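Local coordinates for pheromone response PrgU-like domain-containing protein (Enterococcus faecalis, PDB 2GMQ) that is of unknown function but, as a plasmid-encoded member of the PrgU-like family, probably takes part in the pheromone response of its host, at residues Arg43-Glu46 with Met47-Lys51. Sequence-based numbering, arbitrary orientation. Where two conformers were deposited one is given.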
ATOM      1  N   ARG A  43     -11.181  -8.047  -4.094  1.00 25.20           N
ATOM      2  CA  ARG A  43     -11.226  -8.525  -5.497  1.00 22.25           C
ATOM      3  C   ARG A  43     -12.270  -9.673  -5.578  1.00 23.02           C
ATOM      4  O   ARG A  43     -13.007  -9.757  -6.549  1.00 22.29           O
ATOM      5  CB  ARG A  43      -9.861  -8.975  -6.031  1.00 23.82           C
ATOM      6  CG  ARG A  43      -9.983  -9.357  -7.615  1.00 22.73           C
ATOM      7  CD  ARG A  43     -10.504  -8.137  -8.430  1.00 24.14           C
ATOM      8  NE  ARG A  43     -10.710  -8.501  -9.840  1.00 23.85           N
ATOM      9  CZ  ARG A  43      -9.731  -8.626 -10.769  1.00 26.68           C
ATOM     10  NH1 ARG A  43      -8.469  -8.472 -10.428  1.00 23.50           N
ATOM     11  NH2 ARG A  43     -10.036  -9.012 -12.013  1.00 24.95           N
ATOM     12  N   ALA A  44     -12.316 -10.583  -4.603  1.00 22.98           N
ATOM     13  CA  ALA A  44     -13.282 -11.701  -4.705  1.00 23.47           C
ATOM     14  C   ALA A  44     -14.722 -11.160  -4.732  1.00 23.13           C
ATOM     15  O   ALA A  44     -15.585 -11.705  -5.467  1.00 23.93           O
ATOM     16  CB  ALA A  44     -13.126 -12.663  -3.615  1.00 24.46           C
HETATM   17  N   MSE A  45     -14.992 -10.117  -3.919  1.00 22.69           N
HETATM   18  CA  MSE A  45     -16.317  -9.527  -3.913  0.50 23.58           C
HETATM   19  C   MSE A  45     -16.616  -8.885  -5.253  1.00 22.93           C
HETATM   20  O   MSE A  45     -17.673  -9.102  -5.805  1.00 22.04           O
HETATM   21  CB  MSE A  45     -16.466  -8.524  -2.782  0.50 24.06           C
HETATM   22  CG  MSE A  45     -17.898  -8.007  -2.676  0.50 26.24           C
HETATM   23 SE   MSE A  45     -19.235  -9.371  -2.066  0.50 38.35          SE
HETATM   24  CE  MSE A  45     -18.867  -9.216  -0.137  0.50 36.75           C
ATOM     25  N   GLU A  46     -15.678  -8.128  -5.798  1.00 22.82           N
ATOM     26  CA  GLU A  46     -15.838  -7.622  -7.149  1.00 22.67           C
ATOM     27  C   GLU A  46     -16.148  -8.746  -8.145  1.00 22.74           C
ATOM     28  O   GLU A  46     -17.069  -8.558  -8.924  1.00 22.92           O
ATOM     29  CB  GLU A  46     -14.550  -6.852  -7.549  1.00 21.27           C
ATOM     30  CG  GLU A  46     -14.723  -5.994  -8.763  1.00 21.63           C
ATOM     31  CD  GLU A  46     -13.400  -5.955  -9.534  1.00 23.89           C
ATOM     32  OE1 GLU A  46     -12.725  -4.925  -9.359  1.00 24.85           O
ATOM     33  OE2 GLU A  46     -13.103  -6.937 -10.282  1.00 24.44           O
HETATM   34  N   MSE A  47     -15.398  -9.878  -8.142  1.00 23.08           N
HETATM   35  CA  MSE A  47     -15.568 -10.938  -9.097  1.00 23.53           C
HETATM   36  C   MSE A  47     -16.944 -11.573  -8.854  1.00 23.18           C
HETATM   37  O   MSE A  47     -17.602 -11.986  -9.848  1.00 23.46           O
HETATM   38  CB  MSE A  47     -14.473 -11.990  -8.943  1.00 20.24           C
HETATM   39  CG  MSE A  47     -13.149 -11.370  -9.285  1.00 19.98           C
HETATM   40 SE   MSE A  47     -11.882 -12.877  -9.142  1.00 37.71          SE
HETATM   41  CE  MSE A  47     -10.466 -12.192 -10.393  1.00 25.80           C
ATOM     42  N   TRP A  48     -17.401 -11.589  -7.586  1.00 23.08           N
ATOM     43  CA  TRP A  48     -18.720 -12.093  -7.300  0.50 23.82           C
ATOM     44  C   TRP A  48     -19.839 -11.265  -7.988  1.00 23.41           C
ATOM     45  O   TRP A  48     -20.754 -11.812  -8.606  1.00 24.58           O
ATOM     46  CB  TRP A  48     -18.931 -12.149  -5.795  0.50 24.08           C
ATOM     47  CG  TRP A  48     -20.162 -12.774  -5.534  0.50 25.31           C
ATOM     48  CD1 TRP A  48     -20.474 -14.078  -5.736  0.50 27.84           C
ATOM     49  CD2 TRP A  48     -21.339 -12.127  -5.099  0.50 25.22           C
ATOM     50  NE1 TRP A  48     -21.783 -14.303  -5.435  0.50 24.29           N
ATOM     51  CE2 TRP A  48     -22.345 -13.119  -5.010  0.50 27.56           C
ATOM     52  CE3 TRP A  48     -21.644 -10.804  -4.731  0.50 25.83           C
ATOM     53  CZ2 TRP A  48     -23.656 -12.829  -4.596  0.50 26.27           C
ATOM     54  CZ3 TRP A  48     -22.961 -10.518  -4.295  0.50 24.66           C
ATOM     55  CH2 TRP A  48     -23.941 -11.532  -4.234  0.50 27.57           C
ATOM     56  N   TYR A  49     -19.748  -9.942  -7.903  1.00 23.08           N
ATOM     57  CA  TYR A  49     -20.764  -9.086  -8.507  1.00 24.41           C
ATOM     58  C   TYR A  49     -20.722  -9.254 -10.030  1.00 23.72           C
ATOM     59  O   TYR A  49     -21.820  -9.263 -10.636  1.00 22.98           O
ATOM     60  CB  TYR A  49     -20.613  -7.611  -8.158  1.00 22.04           C
ATOM     61  CG  TYR A  49     -21.090  -7.250  -6.780  1.00 21.32           C
ATOM     62  CD1 TYR A  49     -22.447  -7.128  -6.528  1.00 24.08           C
ATOM     63  CD2 TYR A  49     -20.210  -7.074  -5.719  1.00 20.34           C
ATOM     64  CE1 TYR A  49     -22.892  -6.763  -5.252  1.00 30.89           C
ATOM     65  CE2 TYR A  49     -20.647  -6.713  -4.440  1.00 23.95           C
ATOM     66  CZ  TYR A  49     -21.995  -6.588  -4.218  1.00 25.36           C
ATOM     67  OH  TYR A  49     -22.535  -6.214  -2.999  1.00 24.47           O
ATOM     68  N   ASN A  50     -19.511  -9.400 -10.600  1.00 24.22           N
ATOM     69  CA  ASN A  50     -19.340  -9.476 -12.037  1.00 22.57           C
ATOM     70  C   ASN A  50     -19.491 -10.895 -12.590  1.00 23.67           C
ATOM     71  O   ASN A  50     -19.505 -11.051 -13.814  1.00 25.42           O
ATOM     72  CB  ASN A  50     -17.990  -8.893 -12.518  1.00 21.80           C
ATOM     73  CG  ASN A  50     -17.867  -7.385 -12.265  1.00 22.98           C
ATOM     74  OD1 ASN A  50     -18.872  -6.643 -12.318  1.00 23.20           O
ATOM     75  ND2 ASN A  50     -16.624  -6.921 -12.043  1.00 21.54           N
ATOM     76  N   LYS A  51     -19.498 -11.897 -11.715  1.00 21.98           N
ATOM     77  CA  LYS A  51     -19.450 -13.288 -12.143  1.00 23.13           C
ATOM     78  C   LYS A  51     -18.206 -13.586 -13.012  1.00 24.60           C
ATOM     79  O   LYS A  51     -18.228 -14.392 -13.954  1.00 24.34           O
ATOM     80  CB  LYS A  51     -20.809 -13.593 -12.843  1.00 24.10           C
ATOM     81  CG  LYS A  51     -22.044 -13.188 -12.050  1.00 27.93           C
ATOM     82  CD  LYS A  51     -22.060 -13.928 -10.724  1.00 33.31           C
ATOM     83  CE  LYS A  51     -23.220 -13.512  -9.736  1.00 32.45           C
ATOM     84  NZ  LYS A  51     -23.493 -12.037  -9.407  1.00 34.40           N
TER
HETATM   85  O   HOH W   1     -14.574  -8.714 -11.724  1.00 23.05           O
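R43 and M47 pack one turn apart on helix 41-50, an alpha-helix that a Schellman motif ends at K51, whose positive phi turns the chain out of the helix. The tight part is the buried face. Selenomethionine M47, extended beyond CG (chi2 -177°), lays CE over one face of the R43 guanidinium, 3.6 Å from NH2; a long flexible methionine chain suits such a flat surface because it leaves the N-H groups at the rim to polar partners. R43 NE forms a salt bridge with E46 OE2 at 2.9 Å, its hydrogen bond bent (119°) and weak, while NH1 pairs with D22 and NH2 with E46 of the second subunit, so acids of both subunits probably balance the charge. E46 OE1 and N50 OD1 accept backbone N-H groups of Q19 and A17 of that subunit. The solvent side carries selenomethionine M45, Y49 and the exposed W48. M45 CG still packs 3.5 Å from Y49 CE2; methionine's polarisable sulfur, here selenium, suits oblique Met-aromatic contacts with both rings, though alternate conformers leave the W48 pairing doubtful. Back between E46 and N50, one water joins carboxylate to amide, donating to E46 OE2 and accepting from N50 ND2, each at 2.7 Å.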